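Long-range contacts in Myo-inositol phosphohydrolase (Mitsuokella multacida, PDB 4WU3), which probably removes phosphate from myo-inositol hexakisphosphate (phytate), as a phosphatase of the protein tyrosine phosphatase-like phytase family: residues Leu388-Phe396 and Asn533-Gly543; Gly278-Pro286 and Tyr297-Gln305. The protein carries 2 engineered substitutions. All blocks are in the same frame, centred on the assembly; numbering follows the deposited sequence.

Contact 1: Leu388-Phe396 and Asn533-Gly543; sequences LYMSGSAEF and NAWLHFHSQAG. Engineered in segment 533-543: Ser540 (natural residue Cys). With 4IP (inositol-(1,3,4,5)-tetrakisphosphate), chain F.
Ser391 and His537 make the shortest polar link between the two strands, with Ser391 OG 2.6 Å from His537 ND1 in a hydrogen bond that either group could donate. The same oxygen accepts from the indole: Trp535 NE1 lies 2.9 Å from Ser391 OG, and its N-H points almost straight at it (168°). Chi1 of 53°, which sets OG between the backbone N and the carbonyl carbon, lets the small hydroxyl meet both rings at their edges. The far nitrogen of the imidazole is used as well, His537 NE2 donating in the ring plane to Ser393 OG at 3.0 Å. Ser393 OG in turn donates to Ala394 O, so a polar chain runs along this face of the sheet and holds the His537 ring at both nitrogens.

The backbones of strands 390-393 and 535-539 pair in parallel, with Phe538 N 2.8 Å from Ser391 O. On the other face of the sheet Met390 SD makes an oblique Met-aromatic contact with Phe538. Packing continues toward both ends of the pair. Tyr389 CA sits over the six-membered ring of Trp535; toward the pocket, the edge of Phe396 meets the face of His539, centroids 5.1 Å apart and planes at 67°. Nearby, Glu395 N bonds Gln541 O at 3.1 Å, while its carboxylate forms a salt bridge with Arg422.

His539 ND1 donates to Ser540 O, and NE2 is hydrogen-bonded to Glu493, fixing the ring where the strand turns into the loop. Gly543, with positive phi, packs closely on the Ser393-Ala394 backbone. Gln541 N reaches O3P of the inositol phosphate at 3.2 Å. Strand 535-539, flanked by parallel strand 390-393, thus leads into the phosphate-binding P-loop of the protein tyrosine phosphatase fold, His539 to Arg546, with engineered Ser540 at the cysteine position.

Contact 2: Gly278-Pro286 and Tyr297-Gln305; sequences GIVDLSEIP and YIERYQFVQ. With 4IP (inositol-(1,3,4,5)-tetrakisphosphate), chain E.
Leu282, Tyr301 and Tyr297 carry the packing of an Asx turn, overlapping a type I beta turn from Asp281 to Glu284, against helix 291-313. Asp281 OD1 accepts from both Ser283 N and Ser283 OG, which braces the turn from within. Leu282 forks toward the helix: CD1 lies 4.0 Å from Val304 CG1, and CD2 rests over a face of the Arg300 guanidinium, 3.7 Å from Arg300 NE. Val254 of helix 247-261 touches both Leu282 and Val304.

Next along the turn, Ser283 CA stands over the centre of the Tyr301 ring, 3.6 Å from its centroid, in a CH-pi contact. No direct hydrogen bond crosses between the segments; two waters do that work. One is held by Leu282 O, Tyr297 O and Arg300 NE, the other by Asp281 O, Glu284 O and Arg300 NH2, so the guanidinium is tied in its own plane to the turn.

Ile285 CD1 lies 3.8 Å from Tyr297 CB, and Trp333 of the second subunit packs on Ile285 and Ile298. Glu284 O meets the Tyr297 ring at its CD2 edge, in plane, and Pro286 CD lies obliquely beside it; at the tip of the side chain, OH donates to phosphate oxygen OPH of the ligand, 2.9 Å away.

Contacts 1 and 2 follow one another along the chain and lie on opposite sides of its centre, their own centres 55 Å apart and their nearest atoms about 34 Å apart. Each touches a different molecule of inositol tetrakisphosphate. Contact 1 supplies Ser540, Gln541, Ala542 and Gly543 to a pocket completed by Arg343, Lys477, Arg546 and Lys592, among others. Contact 2 offers Tyr297 alone to a smaller site with His214, Lys288 and Lys289, made up of side chains from outside any P-loop. Contact 1 joins two neighbouring strands of the phosphatase-domain sheet next to its P-loop, whereas contact 2 is a loop-helix junction that also reaches the second subunit.

Contact 1: Leu388-Phe396 and Asn533-Gly543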
loop_
_atom_site.group_PDB
_atom_site.type_symbol
_atom_site.label_atom_id
_atom_site.label_comp_id
_atom_site.label_asym_id
_atom_site.label_seq_id
_atom_site.Cartn_x
_atom_site.Cartn_y
_atom_site.Cartn_z
ATOM N N LEU A 388 21.915 -41.582 -30.368
ATOM C CA LEU A 388 20.999 -41.027 -29.365
ATOM C C LEU A 388 19.532 -41.062 -29.844
ATOM O O LEU A 388 18.609 -41.143 -29.042
ATOM C CB LEU A 388 21.435 -39.608 -28.993
ATOM C CG LEU A 388 20.778 -38.910 -27.791
ATOM C CD1 LEU A 388 20.623 -39.850 -26.611
ATOM C CD2 LEU A 388 21.602 -37.693 -27.383
ATOM N N TYR A 389 19.337 -41.037 -31.156
ATOM C CA TYR A 389 18.018 -41.106 -31.760
ATOM C C TYR A 389 17.045 -40.112 -31.126
ATOM O O TYR A 389 16.028 -40.479 -30.550
ATOM C CB TYR A 389 17.466 -42.534 -31.679
ATOM C CG TYR A 389 18.353 -43.583 -32.306
ATOM C CD1 TYR A 389 19.022 -43.342 -33.507
ATOM C CD2 TYR A 389 18.504 -44.825 -31.715
ATOM C CE1 TYR A 389 19.832 -44.307 -34.082
ATOM C CE2 TYR A 389 19.308 -45.799 -32.279
ATOM C CZ TYR A 389 19.972 -45.535 -33.464
ATOM O OH TYR A 389 20.780 -46.496 -34.027
ATOM N N MET A 390 17.358 -38.835 -31.249
ATOM C CA MET A 390 16.537 -37.813 -30.626
ATOM C C MET A 390 16.440 -36.598 -31.520
ATOM O O MET A 390 17.396 -36.240 -32.205
ATOM C CB MET A 390 17.155 -37.417 -29.287
ATOM C CG MET A 390 16.457 -36.279 -28.586
ATOM S SD MET A 390 17.191 -35.965 -26.976
ATOM C CE MET A 390 18.765 -35.275 -27.471
ATOM N N SER A 391 15.273 -35.962 -31.510
ATOM C CA SER A 391 15.077 -34.714 -32.217
ATOM C C SER A 391 14.205 -33.802 -31.370
ATOM O O SER A 391 13.620 -34.243 -30.373
ATOM C CB SER A 391 14.440 -34.977 -33.578
ATOM O OG SER A 391 13.256 -35.745 -33.449
ATOM N N GLY A 392 14.146 -32.527 -31.746
ATOM C CA GLY A 392 13.274 -31.563 -31.083
ATOM C C GLY A 392 12.775 -30.475 -32.029
ATOM O O GLY A 392 13.328 -30.269 -33.100
ATOM N N SER A 393 11.718 -29.781 -31.638
ATOM C CA SER A 393 11.270 -28.626 -32.387
ATOM C C SER A 393 10.183 -27.882 -31.644
ATOM O O SER A 393 9.699 -28.321 -30.601
ATOM C CB SER A 393 10.715 -29.054 -33.747
ATOM O OG SER A 393 9.473 -29.739 -33.602
ATOM N N ALA A 394 9.789 -26.757 -32.222
ATOM C CA ALA A 394 8.586 -26.057 -31.817
ATOM C C ALA A 394 7.363 -26.901 -32.139
ATOM O O ALA A 394 7.472 -27.964 -32.748
ATOM C CB ALA A 394 8.495 -24.719 -32.534
ATOM N N GLU A 395 6.197 -26.431 -31.716
ATOM C CA GLU A 395 4.957 -27.089 -32.077
ATOM C C GLU A 395 4.840 -27.161 -33.597
ATOM O O GLU A 395 5.441 -26.358 -34.310
ATOM C CB GLU A 395 3.768 -26.335 -31.495
ATOM C CG GLU A 395 2.442 -27.027 -31.732
ATOM C CD GLU A 395 2.329 -28.324 -30.969
ATOM O OE1 GLU A 395 1.975 -28.309 -29.777
ATOM O OE2 GLU A 395 2.598 -29.377 -31.561
ATOM N N PHE A 396 4.066 -28.124 -34.087
ATOM C CA PHE A 396 3.900 -28.335 -35.530
ATOM C C PHE A 396 2.431 -28.338 -35.957
ATOM O O PHE A 396 1.574 -28.954 -35.312
ATOM C CB PHE A 396 4.558 -29.655 -35.975
ATOM C CG PHE A 396 4.225 -30.835 -35.099
ATOM C CD1 PHE A 396 3.016 -31.493 -35.227
ATOM C CD2 PHE A 396 5.125 -31.280 -34.143
ATOM C CE1 PHE A 396 2.704 -32.572 -34.417
ATOM C CE2 PHE A 396 4.831 -32.364 -33.328
ATOM C CZ PHE A 396 3.617 -33.014 -33.471
ATOM N N ASN A 533 15.955 -48.944 -29.813
ATOM C CA ASN A 533 16.041 -48.134 -31.025
ATOM C C ASN A 533 14.893 -47.128 -31.162
ATOM O O ASN A 533 14.717 -46.559 -32.235
ATOM C CB ASN A 533 16.043 -48.970 -32.315
ATOM C CG ASN A 533 16.911 -50.210 -32.255
ATOM O OD1 ASN A 533 16.499 -51.300 -32.677
ATOM N ND2 ASN A 533 18.120 -50.050 -31.787
ATOM N N ALA A 534 14.089 -46.943 -30.117
ATOM C CA ALA A 534 13.026 -45.935 -30.170
ATOM C C ALA A 534 13.657 -44.569 -30.443
ATOM O O ALA A 534 14.752 -44.272 -29.949
ATOM C CB ALA A 534 12.233 -45.895 -28.868
ATOM N N TRP A 535 12.969 -43.760 -31.247
ATOM C CA TRP A 535 13.400 -42.402 -31.549
ATOM C C TRP A 535 12.450 -41.425 -30.868
ATOM O O TRP A 535 11.237 -41.517 -31.045
ATOM C CB TRP A 535 13.376 -42.179 -33.050
ATOM C CG TRP A 535 13.778 -40.811 -33.464
ATOM C CD1 TRP A 535 13.105 -39.656 -33.225
ATOM C CD2 TRP A 535 14.943 -40.454 -34.209
ATOM N NE1 TRP A 535 13.777 -38.599 -33.776
ATOM C CE2 TRP A 535 14.911 -39.060 -34.384
ATOM C CE3 TRP A 535 16.013 -41.177 -34.739
ATOM C CZ2 TRP A 535 15.900 -38.371 -35.074
ATOM C CZ3 TRP A 535 17.009 -40.487 -35.417
ATOM C CH2 TRP A 535 16.943 -39.098 -35.576
ATOM N N LEU A 536 12.995 -40.503 -30.080
ATOM C CA LEU A 536 12.174 -39.545 -29.352
ATOM C C LEU A 536 12.255 -38.162 -29.948
ATOM O O LEU A 536 13.336 -37.577 -30.029
ATOM C CB LEU A 536 12.621 -39.453 -27.901
ATOM C CG LEU A 536 12.548 -40.744 -27.106
ATOM C CD1 LEU A 536 13.039 -40.492 -25.689
ATOM C CD2 LEU A 536 11.141 -41.306 -27.112
ATOM N N HIS A 537 11.104 -37.636 -30.361
ATOM C CA HIS A 537 11.029 -36.259 -30.836
ATOM C C HIS A 537 10.313 -35.374 -29.829
ATOM O O HIS A 537 9.106 -35.461 -29.667
ATOM C CB HIS A 537 10.307 -36.165 -32.171
ATOM C CG HIS A 537 10.188 -34.762 -32.670
ATOM N ND1 HIS A 537 11.148 -34.171 -33.461
ATOM C CD2 HIS A 537 9.247 -33.816 -32.454
ATOM C CE1 HIS A 537 10.795 -32.930 -33.729
ATOM N NE2 HIS A 537 9.642 -32.691 -33.133
ATOM N N PHE A 538 11.068 -34.518 -29.152
ATOM C CA PHE A 538 10.493 -33.639 -28.161
ATOM C C PHE A 538 10.025 -32.341 -28.784
ATOM O O PHE A 538 10.721 -31.745 -29.609
ATOM C CB PHE A 538 11.513 -33.316 -27.087
ATOM C CG PHE A 538 11.912 -34.490 -26.268
ATOM C CD1 PHE A 538 11.187 -34.850 -25.159
ATOM C CD2 PHE A 538 13.027 -35.230 -26.608
ATOM C CE1 PHE A 538 11.567 -35.941 -24.394
ATOM C CE2 PHE A 538 13.402 -36.326 -25.860
ATOM C CZ PHE A 538 12.673 -36.678 -24.748
ATOM N N HIS A 539 8.845 -31.896 -28.370
ATOM C CA HIS A 539 8.383 -30.558 -28.733
ATOM C C HIS A 539 7.688 -29.915 -27.547
ATOM O O HIS A 539 7.164 -30.588 -26.663
ATOM C CB HIS A 539 7.455 -30.576 -29.970
ATOM C CG HIS A 539 6.021 -30.868 -29.655
ATOM N ND1 HIS A 539 5.149 -29.908 -29.188
ATOM C CD2 HIS A 539 5.313 -32.016 -29.724
ATOM C CE1 HIS A 539 3.967 -30.457 -28.976
ATOM N NE2 HIS A 539 4.040 -31.735 -29.294
ATOM N N SER A 540 7.706 -28.595 -27.529
ATOM C CA SER A 540 6.898 -27.845 -26.596
ATOM C C SER A 540 6.241 -26.763 -27.439
ATOM O O SER A 540 5.743 -27.067 -28.522
ATOM C CB SER A 540 7.757 -27.293 -25.460
ATOM O OG SER A 540 9.028 -26.921 -25.948
ATOM N N GLN A 541 6.224 -25.518 -26.977
ATOM C CA GLN A 541 5.586 -24.449 -27.751
ATOM C C GLN A 541 6.576 -23.943 -28.775
ATOM O O GLN A 541 6.280 -23.909 -29.962
ATOM C CB GLN A 541 5.112 -23.295 -26.845
ATOM C CG GLN A 541 4.081 -22.364 -27.480
ATOM C CD GLN A 541 4.672 -21.340 -28.439
ATOM O OE1 GLN A 541 5.820 -20.933 -28.304
ATOM N NE2 GLN A 541 3.873 -20.904 -29.401
ATOM N N ALA A 542 7.764 -23.579 -28.302
ATOM C CA ALA A 542 8.794 -22.984 -29.154
ATOM C C ALA A 542 9.984 -23.899 -29.430
ATOM O O ALA A 542 10.889 -23.536 -30.172
ATOM C CB ALA A 542 9.288 -21.696 -28.521
ATOM N N GLY A 543 10.002 -25.078 -28.828
ATOM C CA GLY A 543 11.147 -25.966 -28.987
ATOM C C GLY A 543 12.386 -25.393 -28.327
ATOM O O GLY A 543 13.501 -25.658 -28.763
HETATM C C1 4IP F . 9.435 -21.209 -24.272
HETATM O O1 4IP F . 9.869 -22.419 -24.893
HETATM C C2 4IP F . 8.292 -20.592 -25.067
HETATM O O2 4IP F . 8.699 -20.406 -26.416
HETATM C C3 4IP F . 7.887 -19.235 -24.508
HETATM O O3 4IP F . 6.839 -18.680 -25.308
HETATM C C4 4IP F . 9.066 -18.268 -24.460
HETATM O O4 4IP F . 8.643 -17.048 -23.838
HETATM C C5 4IP F . 10.215 -18.879 -23.666
HETATM O O5 4IP F . 11.344 -18.002 -23.663
HETATM C C6 4IP F . 10.618 -20.244 -24.224
HETATM O O6 4IP F . 11.665 -20.813 -23.434
HETATM P P1 4IP F . 9.145 -23.833 -24.649
HETATM O O1P 4IP F . 9.507 -24.198 -23.236
HETATM O O2P 4IP F . 9.756 -24.706 -25.713
HETATM O O3P 4IP F . 7.682 -23.552 -24.883
HETATM P P3 4IP F . 5.436 -18.262 -24.630
HETATM O O4P 4IP F . 5.840 -17.560 -23.355
HETATM O O5P 4IP F . 4.718 -19.578 -24.433
HETATM O O6P 4IP F . 4.790 -17.342 -25.636
HETATM P P4 4IP F . 8.894 -15.601 -24.512
HETATM O O7P 4IP F . 8.414 -15.748 -25.935
HETATM O O8P 4IP F . 8.033 -14.689 -23.673
HETATM O O9P 4IP F . 10.390 -15.394 -24.365
HETATM P P5 4IP F . 12.260 -17.876 -22.338
HETATM O OPF 4IP F . 11.328 -18.166 -21.172
HETATM O OPG 4IP F . 12.755 -16.446 -22.408
HETATM O OPH 4IP F . 13.334 -18.922 -22.531
HETATM O O HOH W 1 16.064 -42.396 -28.296
#

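Contact 2: Gly278-Pro286 and Tyr297-Gln305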
loop_
_atom_site.group_PDB
_atom_site.type_symbol
_atom_site.label_atom_id
_atom_site.label_comp_id
_atom_site.label_asym_id
_atom_site.label_seq_id
_atom_site.Cartn_x
_atom_site.Cartn_y
_atom_site.Cartn_z
ATOM N N GLY A 278 0.981 -8.224 24.390
ATOM C CA GLY A 278 2.020 -8.164 23.387
ATOM C C GLY A 278 2.621 -6.784 23.215
ATOM O O GLY A 278 2.957 -6.111 24.185
ATOM N N ILE A 279 2.752 -6.364 21.966
ATOM C CA ILE A 279 3.522 -5.177 21.632
ATOM C C ILE A 279 2.808 -4.324 20.570
ATOM O O ILE A 279 3.080 -3.130 20.446
ATOM C CB ILE A 279 4.939 -5.605 21.162
ATOM C CG1 ILE A 279 5.796 -4.406 20.780
ATOM C CG2 ILE A 279 4.854 -6.586 20.005
ATOM C CD1 ILE A 279 6.190 -3.561 21.972
ATOM N N VAL A 280 1.880 -4.929 19.823
ATOM C CA VAL A 280 1.204 -4.218 18.738
ATOM C C VAL A 280 -0.321 -4.208 18.839
ATOM O O VAL A 280 -0.967 -5.235 19.127
ATOM C CB VAL A 280 1.598 -4.786 17.355
ATOM C CG1 VAL A 280 0.832 -4.080 16.249
ATOM C CG2 VAL A 280 3.086 -4.629 17.137
ATOM N N ASP A 281 -0.865 -3.015 18.596
ATOM C CA ASP A 281 -2.298 -2.783 18.414
ATOM C C ASP A 281 -2.586 -2.592 16.913
ATOM O O ASP A 281 -2.305 -1.546 16.330
ATOM C CB ASP A 281 -2.722 -1.542 19.204
ATOM C CG ASP A 281 -4.215 -1.270 19.130
ATOM O OD1 ASP A 281 -4.926 -1.897 18.305
ATOM O OD2 ASP A 281 -4.671 -0.408 19.908
ATOM N N LEU A 282 -3.145 -3.620 16.292
ATOM C CA LEU A 282 -3.389 -3.602 14.855
ATOM C C LEU A 282 -4.352 -2.504 14.408
ATOM O O LEU A 282 -4.378 -2.171 13.233
ATOM C CB LEU A 282 -3.913 -4.965 14.395
ATOM C CG LEU A 282 -2.910 -6.091 14.565
ATOM C CD1 LEU A 282 -3.524 -7.400 14.122
ATOM C CD2 LEU A 282 -1.667 -5.776 13.765
ATOM N N SER A 283 -5.121 -1.930 15.328
ATOM C CA SER A 283 -6.041 -0.849 14.973
ATOM C C SER A 283 -5.375 0.535 15.012
ATOM O O SER A 283 -5.982 1.545 14.647
ATOM C CB SER A 283 -7.258 -0.858 15.900
ATOM O OG SER A 283 -6.916 -0.412 17.195
ATOM N N GLU A 284 -4.131 0.586 15.461
ATOM C CA GLU A 284 -3.443 1.852 15.562
ATOM C C GLU A 284 -2.771 2.207 14.241
ATOM O O GLU A 284 -1.881 1.499 13.763
ATOM C CB GLU A 284 -2.409 1.814 16.687
ATOM C CG GLU A 284 -1.853 3.174 17.061
ATOM C CD GLU A 284 -0.975 3.132 18.300
ATOM O OE1 GLU A 284 -1.222 2.285 19.190
ATOM O OE2 GLU A 284 -0.038 3.953 18.390
ATOM N N ILE A 285 -3.221 3.311 13.658
ATOM C CA ILE A 285 -2.561 3.904 12.513
ATOM C C ILE A 285 -1.888 5.195 12.986
ATOM O O ILE A 285 -2.511 6.263 13.009
ATOM C CB ILE A 285 -3.567 4.218 11.394
ATOM C CG1 ILE A 285 -4.587 3.081 11.256
ATOM C CG2 ILE A 285 -2.845 4.463 10.080
ATOM C CD1 ILE A 285 -3.988 1.762 10.810
ATOM N N PRO A 286 -0.614 5.100 13.380
ATOM C CA PRO A 286 0.079 6.240 13.981
ATOM C C PRO A 286 0.444 7.359 13.008
ATOM O O PRO A 286 0.557 7.134 11.793
ATOM C CB PRO A 286 1.335 5.616 14.593
ATOM C CG PRO A 286 1.535 4.320 13.890
ATOM C CD PRO A 286 0.263 3.935 13.192
ATOM N N TYR A 297 -0.495 -0.524 7.050
ATOM C CA TYR A 297 -1.095 -0.655 8.385
ATOM C C TYR A 297 -2.618 -0.751 8.263
ATOM O O TYR A 297 -3.279 -1.518 8.969
ATOM C CB TYR A 297 -0.748 0.536 9.273
ATOM C CG TYR A 297 0.510 0.382 10.070
ATOM C CD1 TYR A 297 1.708 0.057 9.451
ATOM C CD2 TYR A 297 0.513 0.593 11.434
ATOM C CE1 TYR A 297 2.876 -0.064 10.173
ATOM C CE2 TYR A 297 1.677 0.471 12.178
ATOM C CZ TYR A 297 2.852 0.137 11.536
ATOM O OH TYR A 297 4.004 0.016 12.250
ATOM N N ILE A 298 -3.160 0.051 7.356
ATOM C CA ILE A 298 -4.576 0.022 7.066
ATOM C C ILE A 298 -4.974 -1.341 6.505
ATOM O O ILE A 298 -5.894 -1.958 6.998
ATOM C CB ILE A 298 -4.950 1.137 6.088
ATOM C CG1 ILE A 298 -4.876 2.480 6.817
ATOM C CG2 ILE A 298 -6.337 0.891 5.532
ATOM C CD1 ILE A 298 -4.801 3.686 5.910
ATOM N N GLU A 299 -4.255 -1.801 5.487
ATOM C CA GLU A 299 -4.535 -3.084 4.849
ATOM C C GLU A 299 -4.583 -4.228 5.862
ATOM O O GLU A 299 -5.513 -5.037 5.855
ATOM C CB GLU A 299 -3.485 -3.383 3.756
ATOM C CG GLU A 299 -3.783 -4.624 2.910
ATOM C CD GLU A 299 -2.611 -5.080 2.058
ATOM O OE1 GLU A 299 -1.462 -4.665 2.336
ATOM O OE2 GLU A 299 -2.827 -5.869 1.114
ATOM N N ARG A 300 -3.597 -4.316 6.742
ATOM C CA ARG A 300 -3.588 -5.441 7.663
ATOM C C ARG A 300 -4.650 -5.317 8.772
ATOM O O ARG A 300 -5.117 -6.332 9.297
ATOM C CB ARG A 300 -2.199 -5.657 8.253
ATOM C CG ARG A 300 -1.877 -4.737 9.386
ATOM C CD ARG A 300 -0.455 -4.901 9.873
ATOM N NE ARG A 300 -0.223 -3.927 10.927
ATOM C CZ ARG A 300 0.954 -3.674 11.478
ATOM N NH1 ARG A 300 2.037 -4.329 11.067
ATOM N NH2 ARG A 300 1.034 -2.759 12.436
ATOM N N TYR A 301 -5.047 -4.098 9.130
ATOM C CA TYR A 301 -6.135 -3.948 10.094
ATOM C C TYR A 301 -7.441 -4.434 9.481
ATOM O O TYR A 301 -8.208 -5.155 10.103
ATOM C CB TYR A 301 -6.294 -2.502 10.542
ATOM C CG TYR A 301 -7.396 -2.280 11.560
ATOM C CD1 TYR A 301 -7.587 -3.159 12.620
ATOM C CD2 TYR A 301 -8.214 -1.160 11.487
ATOM C CE1 TYR A 301 -8.581 -2.950 13.558
ATOM C CE2 TYR A 301 -9.206 -0.934 12.428
ATOM C CZ TYR A 301 -9.386 -1.832 13.456
ATOM O OH TYR A 301 -10.372 -1.607 14.384
ATOM N N GLN A 302 -7.686 -4.020 8.254
ATOM C CA GLN A 302 -8.876 -4.434 7.553
ATOM C C GLN A 302 -8.885 -5.943 7.370
ATOM O O GLN A 302 -9.940 -6.566 7.400
ATOM C CB GLN A 302 -8.956 -3.723 6.203
ATOM C CG GLN A 302 -9.256 -2.243 6.341
ATOM C CD GLN A 302 -9.328 -1.517 5.015
ATOM O OE1 GLN A 302 -8.692 -1.898 4.041
ATOM N NE2 GLN A 302 -10.095 -0.449 4.985
ATOM N N PHE A 303 -7.713 -6.539 7.173
ATOM C CA PHE A 303 -7.680 -7.973 6.996
ATOM C C PHE A 303 -8.201 -8.696 8.221
ATOM O O PHE A 303 -8.944 -9.656 8.082
ATOM C CB PHE A 303 -6.283 -8.522 6.686
ATOM C CG PHE A 303 -6.184 -9.998 6.919
ATOM C CD1 PHE A 303 -6.937 -10.878 6.158
ATOM C CD2 PHE A 303 -5.388 -10.507 7.926
ATOM C CE1 PHE A 303 -6.876 -12.243 6.388
ATOM C CE2 PHE A 303 -5.318 -11.867 8.159
ATOM C CZ PHE A 303 -6.065 -12.736 7.392
ATOM N N VAL A 304 -7.791 -8.283 9.415
ATOM C CA VAL A 304 -8.232 -9.008 10.609
ATOM C C VAL A 304 -9.724 -8.794 10.858
ATOM O O VAL A 304 -10.375 -9.651 11.424
ATOM C CB VAL A 304 -7.393 -8.717 11.879
ATOM C CG1 VAL A 304 -6.094 -9.490 11.815
ATOM C CG2 VAL A 304 -7.137 -7.236 12.062
ATOM N N GLN A 305 -10.261 -7.655 10.418
ATOM C CA GLN A 305 -11.709 -7.433 10.467
ATOM C C GLN A 305 -12.410 -8.453 9.576
ATOM O O GLN A 305 -13.408 -9.048 9.961
ATOM C CB GLN A 305 -12.068 -6.017 10.014
ATOM C CG GLN A 305 -11.517 -4.909 10.902
ATOM C CD GLN A 305 -11.842 -3.522 10.382
ATOM O OE1 GLN A 305 -10.991 -2.837 9.825
ATOM N NE2 GLN A 305 -13.081 -3.100 10.573
HETATM C C1 4IP E . 9.624 3.757 13.350
HETATM O O1 4IP E . 9.328 4.384 14.596
HETATM C C2 4IP E . 9.984 4.833 12.337
HETATM O O2 4IP E . 8.910 5.762 12.239
HETATM C C3 4IP E . 10.249 4.235 10.964
HETATM O O3 4IP E . 10.470 5.294 10.035
HETATM C C4 4IP E . 9.074 3.383 10.493
HETATM O O4 4IP E . 9.412 2.769 9.251
HETATM C C5 4IP E . 8.707 2.314 11.516
HETATM O O5 4IP E . 7.555 1.600 11.070
HETATM C C6 4IP E . 8.422 2.949 12.871
HETATM O O6 4IP E . 8.109 1.942 13.827
HETATM P P1 4IP E . 10.515 4.809 15.597
HETATM O O1P 4IP E . 11.725 4.951 14.706
HETATM O O2P 4IP E . 10.041 6.108 16.201
HETATM O O3P 4IP E . 10.581 3.651 16.563
HETATM P P3 4IP E . 11.959 5.838 9.749
HETATM O O4P 4IP E . 11.727 7.220 9.188
HETATM O O5P 4IP E . 12.528 4.846 8.761
HETATM O O6P 4IP E . 12.625 5.819 11.104
HETATM P P4 4IP E . 8.986 3.452 7.856
HETATM O O7P 4IP E . 7.601 3.994 8.104
HETATM O O8P 4IP E . 9.049 2.303 6.874
HETATM O O9P 4IP E . 10.009 4.539 7.625
HETATM P P5 4IP E . 7.519 -0.015 11.106
HETATM O OPF 4IP E . 7.541 -0.354 12.576
HETATM O OPG 4IP E . 8.769 -0.422 10.354
HETATM O OPH 4IP E . 6.228 -0.377 10.414
HETATM O O HOH W 2 -0.637 -0.794 14.330
HETATM O O HOH W 3 -2.238 -2.179 11.472
#